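Local atomic coordinates of toxin Tse2 (Pseudomonas aeruginosa, PDB entry 5AKO), a protein that is secreted through the H1 type VI secretion system into the cytoplasm of recipient cells, where it probably acts as a NAD-dependent cytotoxin. Residues G98-F103 against Y144-A149; P126-K131 against E155-Q160. One frame throughout, in Å; residues are numbered along the deposited sequence.

Interaction 1 (G98-F103 against Y144-A149); sequences GGTSVF and YTIMPA
The antiparallel pairing of strand 100-103 with strand 141-148, in the sheet that also holds strand 128-136 of this Tse2 ADP-ribosyltransferase-family fold, joins T100 to I146 and V102 to Y144 as hydrogen-bonded pairs. T100 N reaches I146 O at 3.0 Å, and I146 N returns to T100 O, both in the carbonyl plane. At the next hydrogen-bonded pair, two residues on, V102 N donates to Y144 O almost straight (174°), and Y144 N closes the ring on V102 O at 2.9 Å. T100, V102, Y144 and I146 share one face of the sheet, on which L161 and F164 of helix 154-176 touch I146. There V102 CG2, lodged between its own backbone N and carbonyl carbon, lies 3.8 Å from Y144 CB. S101 and T145, a non-hydrogen-bonded pair, face the other side, where S101 OG bonds to H143 and T145 OG1 to D133. Just before strand 100-103, G99 CA comes within 3.5 Å of T145 CG2; having no side chain, G99 leaves room for this methyl and for I146 O. A water donates to both T100 OG1 and I146 O, 3.0 Å from each, while T100 OG1 also bonds to L66 O.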
loop_
_atom_site.group_PDB
_atom_site.type_symbol
_atom_site.label_atom_id
_atom_site.label_comp_id
_atom_site.label_asym_id
_atom_site.label_seq_id
_atom_site.Cartn_x
_atom_site.Cartn_y
_atom_site.Cartn_z
ATOM N N GLY C 98 -16.298 3.260 0.331
ATOM C CA GLY C 98 -16.625 1.860 0.491
ATOM C C GLY C 98 -18.119 1.619 0.401
ATOM O O GLY C 98 -18.895 2.509 0.094
ATOM N N GLY C 99 -18.529 0.417 0.724
ATOM C CA GLY C 99 -19.949 0.057 0.618
ATOM C C GLY C 99 -20.115 -1.469 0.534
ATOM O O GLY C 99 -19.215 -2.213 0.933
ATOM N N THR C 100 -21.278 -1.922 0.081
ATOM C CA THR C 100 -21.575 -3.317 0.023
ATOM C C THR C 100 -21.153 -3.882 -1.339
ATOM O O THR C 100 -21.561 -3.360 -2.357
ATOM C CB THR C 100 -23.082 -3.571 0.174
ATOM O OG1 THR C 100 -23.532 -3.060 1.431
ATOM C CG2 THR C 100 -23.372 -5.045 0.115
ATOM N N SER C 101 -20.420 -4.990 -1.318
ATOM C CA SER C 101 -19.921 -5.666 -2.513
ATOM C C SER C 101 -20.932 -6.581 -3.136
ATOM O O SER C 101 -21.479 -7.454 -2.455
ATOM C CB SER C 101 -18.703 -6.505 -2.184
ATOM O OG SER C 101 -17.569 -5.686 -1.906
ATOM N N VAL C 102 -21.162 -6.393 -4.443
ATOM C CA VAL C 102 -21.876 -7.373 -5.241
ATOM C C VAL C 102 -21.162 -7.586 -6.572
ATOM O O VAL C 102 -20.298 -6.791 -6.928
ATOM C CB VAL C 102 -23.317 -6.960 -5.478
ATOM C CG1 VAL C 102 -24.085 -6.970 -4.180
ATOM C CG2 VAL C 102 -23.398 -5.607 -6.155
ATOM N N PHE C 103 -21.515 -8.645 -7.302
ATOM C CA PHE C 103 -20.861 -8.962 -8.567
ATOM C C PHE C 103 -21.925 -9.225 -9.626
ATOM O O PHE C 103 -23.104 -9.375 -9.307
ATOM C CB PHE C 103 -20.039 -10.216 -8.407
ATOM C CG PHE C 103 -18.904 -10.064 -7.475
ATOM C CD1 PHE C 103 -17.714 -9.510 -7.907
ATOM C CD2 PHE C 103 -19.036 -10.427 -6.161
ATOM C CE1 PHE C 103 -16.650 -9.349 -7.054
ATOM C CE2 PHE C 103 -17.964 -10.300 -5.301
ATOM C CZ PHE C 103 -16.772 -9.757 -5.758
ATOM N N TYR C 144 -19.125 -4.416 -8.076
ATOM C CA TYR C 144 -19.955 -3.246 -7.941
ATOM C C TYR C 144 -20.131 -2.904 -6.464
ATOM O O TYR C 144 -20.035 -3.797 -5.610
ATOM C CB TYR C 144 -21.319 -3.486 -8.548
ATOM C CG TYR C 144 -21.410 -3.553 -10.084
ATOM C CD1 TYR C 144 -21.035 -4.678 -10.767
ATOM C CD2 TYR C 144 -21.930 -2.513 -10.812
ATOM C CE1 TYR C 144 -21.135 -4.756 -12.145
ATOM C CE2 TYR C 144 -22.053 -2.557 -12.171
ATOM C CZ TYR C 144 -21.627 -3.683 -12.848
ATOM O OH TYR C 144 -21.723 -3.782 -14.222
ATOM N N THR C 145 -20.407 -1.619 -6.153
ATOM C CA THR C 145 -20.534 -1.196 -4.771
ATOM C C THR C 145 -21.797 -0.396 -4.580
ATOM O O THR C 145 -22.039 0.563 -5.283
ATOM C CB THR C 145 -19.330 -0.341 -4.337
ATOM O OG1 THR C 145 -18.136 -1.081 -4.569
ATOM C CG2 THR C 145 -19.401 0.020 -2.822
ATOM N N ILE C 146 -22.634 -0.862 -3.673
ATOM C CA ILE C 146 -23.817 -0.143 -3.275
ATOM C C ILE C 146 -23.360 0.805 -2.168
ATOM O O ILE C 146 -22.783 0.356 -1.188
ATOM C CB ILE C 146 -24.841 -1.069 -2.649
ATOM C CG1 ILE C 146 -25.201 -2.227 -3.588
ATOM C CG2 ILE C 146 -26.076 -0.271 -2.303
ATOM C CD1 ILE C 146 -26.022 -3.351 -2.975
ATOM N N MET C 147 -23.638 2.096 -2.305
ATOM C CA MET C 147 -23.035 3.085 -1.450
ATOM C C MET C 147 -24.045 4.245 -1.238
ATOM O O MET C 147 -25.006 4.387 -1.967
ATOM C CB MET C 147 -21.668 3.585 -2.019
ATOM C CG MET C 147 -21.860 4.528 -3.191
ATOM S SD MET C 147 -20.384 5.149 -3.919
ATOM C CE MET C 147 -19.284 3.738 -4.048
ATOM N N PRO C 148 -23.844 5.055 -0.208
ATOM C CA PRO C 148 -24.700 6.231 -0.086
ATOM C C PRO C 148 -24.473 7.277 -1.214
ATOM O O PRO C 148 -23.356 7.466 -1.695
ATOM C CB PRO C 148 -24.319 6.808 1.293
ATOM C CG PRO C 148 -22.992 6.200 1.617
ATOM C CD PRO C 148 -23.026 4.837 0.995
ATOM N N ALA C 149 -25.549 7.921 -1.637
ATOM C CA ALA C 149 -25.443 8.940 -2.684
ATOM C C ALA C 149 -25.196 10.302 -2.060
ATOM O O ALA C 149 -24.876 11.242 -2.754
ATOM C CB ALA C 149 -26.713 8.970 -3.535
HETATM O O HOH W 1 -23.299 -0.126 1.753
#

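Interaction 2 (P126-K131 against E155-Q160)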
loop_
_atom_site.group_PDB
_atom_site.type_symbol
_atom_site.label_atom_id
_atom_site.label_comp_id
_atom_site.label_asym_id
_atom_site.label_seq_id
_atom_site.Cartn_x
_atom_site.Cartn_y
_atom_site.Cartn_z
ATOM N N PRO C 126 -33.854 5.835 -2.985
ATOM C CA PRO C 126 -33.548 7.187 -3.421
ATOM C C PRO C 126 -32.195 7.758 -3.025
ATOM O O PRO C 126 -31.606 8.521 -3.807
ATOM C CB PRO C 126 -34.685 8.048 -2.791
ATOM C CG PRO C 126 -35.350 7.166 -1.771
ATOM C CD PRO C 126 -35.185 5.772 -2.341
ATOM N N ASP C 127 -31.700 7.442 -1.845
ATOM C CA ASP C 127 -30.405 8.022 -1.433
ATOM C C ASP C 127 -29.190 7.073 -1.550
ATOM O O ASP C 127 -28.138 7.343 -0.981
ATOM C CB ASP C 127 -30.528 8.562 -0.005
ATOM C CG ASP C 127 -31.412 9.784 0.081
ATOM O OD1 ASP C 127 -31.193 10.717 -0.742
ATOM O OD2 ASP C 127 -32.292 9.809 0.979
ATOM N N LEU C 128 -29.332 6.000 -2.319
ATOM C CA LEU C 128 -28.249 5.072 -2.554
ATOM C C LEU C 128 -27.896 5.115 -3.994
ATOM O O LEU C 128 -28.665 5.636 -4.820
ATOM C CB LEU C 128 -28.681 3.665 -2.216
ATOM C CG LEU C 128 -28.983 3.340 -0.755
ATOM C CD1 LEU C 128 -29.257 1.856 -0.608
ATOM C CD2 LEU C 128 -27.838 3.735 0.167
ATOM N N LYS C 129 -26.711 4.612 -4.311
ATOM C CA LYS C 129 -26.326 4.419 -5.700
ATOM C C LYS C 129 -25.428 3.217 -5.778
ATOM O O LYS C 129 -24.924 2.762 -4.751
ATOM C CB LYS C 129 -25.664 5.655 -6.276
ATOM C CG LYS C 129 -24.340 6.038 -5.638
ATOM C CD LYS C 129 -23.932 7.467 -5.995
ATOM C CE LYS C 129 -22.522 7.775 -5.528
ATOM N NZ LYS C 129 -22.110 9.138 -5.932
ATOM N N VAL C 130 -25.256 2.713 -6.993
ATOM C CA VAL C 130 -24.527 1.497 -7.261
ATOM C C VAL C 130 -23.465 1.847 -8.247
ATOM O O VAL C 130 -23.772 2.255 -9.342
ATOM C CB VAL C 130 -25.454 0.441 -7.879
ATOM C CG1 VAL C 130 -24.706 -0.847 -8.178
ATOM C CG2 VAL C 130 -26.618 0.194 -6.939
ATOM N N LYS C 131 -22.220 1.672 -7.843
ATOM C CA LYS C 131 -21.054 2.062 -8.605
ATOM C C LYS C 131 -20.414 0.868 -9.264
ATOM O O LYS C 131 -20.140 -0.126 -8.606
ATOM C CB LYS C 131 -20.023 2.684 -7.661
ATOM C CG LYS C 131 -18.661 2.971 -8.296
ATOM C CD LYS C 131 -17.736 3.603 -7.276
ATOM C CE LYS C 131 -16.386 3.989 -7.851
ATOM N NZ LYS C 131 -16.554 4.848 -9.042
ATOM N N GLU C 155 -27.983 4.583 10.581
ATOM C CA GLU C 155 -29.371 4.082 10.655
ATOM C C GLU C 155 -30.112 4.314 9.333
ATOM O O GLU C 155 -30.796 3.445 8.850
ATOM C CB GLU C 155 -30.131 4.749 11.824
ATOM C CG GLU C 155 -29.358 4.792 13.159
ATOM C CD GLU C 155 -28.576 6.111 13.402
ATOM O OE1 GLU C 155 -29.208 7.138 13.766
ATOM O OE2 GLU C 155 -27.327 6.118 13.226
ATOM N N VAL C 156 -29.933 5.494 8.750
ATOM C CA VAL C 156 -30.561 5.829 7.504
ATOM C C VAL C 156 -30.075 4.895 6.385
ATOM O O VAL C 156 -30.882 4.411 5.574
ATOM C CB VAL C 156 -30.309 7.310 7.132
ATOM C CG1 VAL C 156 -30.805 7.617 5.713
ATOM C CG2 VAL C 156 -30.977 8.241 8.153
ATOM N N LEU C 157 -28.766 4.640 6.361
ATOM C CA LEU C 157 -28.136 3.759 5.364
ATOM C C LEU C 157 -28.643 2.346 5.487
ATOM O O LEU C 157 -29.026 1.740 4.495
ATOM C CB LEU C 157 -26.608 3.770 5.532
ATOM C CG LEU C 157 -25.778 2.784 4.681
ATOM C CD1 LEU C 157 -26.048 2.926 3.178
ATOM C CD2 LEU C 157 -24.299 2.977 4.946
ATOM N N MET C 158 -28.623 1.812 6.704
ATOM C CA MET C 158 -29.174 0.485 6.971
ATOM C C MET C 158 -30.625 0.427 6.485
ATOM O O MET C 158 -31.041 -0.563 5.844
ATOM C CB MET C 158 -29.090 0.136 8.459
ATOM C CG MET C 158 -27.681 -0.143 8.960
ATOM S SD MET C 158 -27.495 -0.220 10.751
ATOM C CE MET C 158 -28.010 -1.895 11.142
ATOM N N GLY C 159 -31.388 1.487 6.771
ATOM C CA GLY C 159 -32.805 1.509 6.389
ATOM C C GLY C 159 -32.961 1.366 4.887
ATOM O O GLY C 159 -33.796 0.580 4.393
ATOM N N GLN C 160 -32.134 2.104 4.151
ATOM C CA GLN C 160 -32.238 2.083 2.709
ATOM C C GLN C 160 -31.813 0.735 2.181
ATOM O O GLN C 160 -32.402 0.223 1.226
ATOM C CB GLN C 160 -31.441 3.196 2.098
ATOM C CG GLN C 160 -31.859 4.575 2.578
ATOM C CD GLN C 160 -32.866 5.185 1.684
ATOM O OE1 GLN C 160 -32.516 5.796 0.643
ATOM N NE2 GLN C 160 -34.131 4.979 2.017
#
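Q160 meets D127 through a side chain that leaves helix 154-176 with CG anti to its carbonyl carbon (chi1 -58°) and then bends sharply at chi2 (-93°), which carries the amide oxygen to the backbone N of D127. Opposite the lower part of that chain, L128 also has CG set beside its own backbone N; CD1 continues the chain away from CA and touches Q160 CB, while CD2 turns aside to L157. The contact thus sets the loop leading into strand 128-136, and the strand's first residue, against helix 154-176, with one polar bond beside an apolar patch.

The bond runs from D127 N to Q160 OE1 over 3.1 Å, with an angle of 153° at the hydrogen, and the donor sits nearly in line with the C=O. The same oxygen lies 3.5 Å from D127 CB, and the ring of P126 comes to it at right angles to the glutamine chain, its CG 4.0 Å from OE1.

Next to this, L128 and Q160 lie alongside, running antiparallel: L128 CD1 is 3.7 Å from Q160 CB, and L128 CG is nearly as close. The other methyl, L128 CD2, meets L157 CD1 at 3.6 Å, the two leucine chains crossing at about a right angle. L161, one turn on from L157, also touches L128, which therefore sits against several helix side chains.

A backbone N-H at the entry to strand 128-136 is thereby given a side-chain acceptor from the helix, while D127 and A149 are joined by a backbone hydrogen bond. The chemistry implies that one directional bond would help orient the amide of Q160 against the loop, while the aliphatic part of the same side chain shares the apolar patch with L128 and L157.

In the fold
Interaction 1 is the buried contact, centred about 6 Å from the centre of the chain, and interaction 2 is partly buried, at about 10 Å. Both reach the same antiparallel sheet, since strands 128-136 and 141-148 are neighbours in it, and their centres lie about 9 Å apart. They touch directly: T145 O is 2.8 Å from K131 N and A149 N 2.7 Å from D127 O, each a probable hydrogen bond. Helix 154-176, which supplies one side of interaction 2, also covers I146 of interaction 1. Across the strand pair the direct hydrogen bonds are all between backbones; at the helix one glutamine makes the polar link, beside apolar contacts of L128 with L157 and Q160.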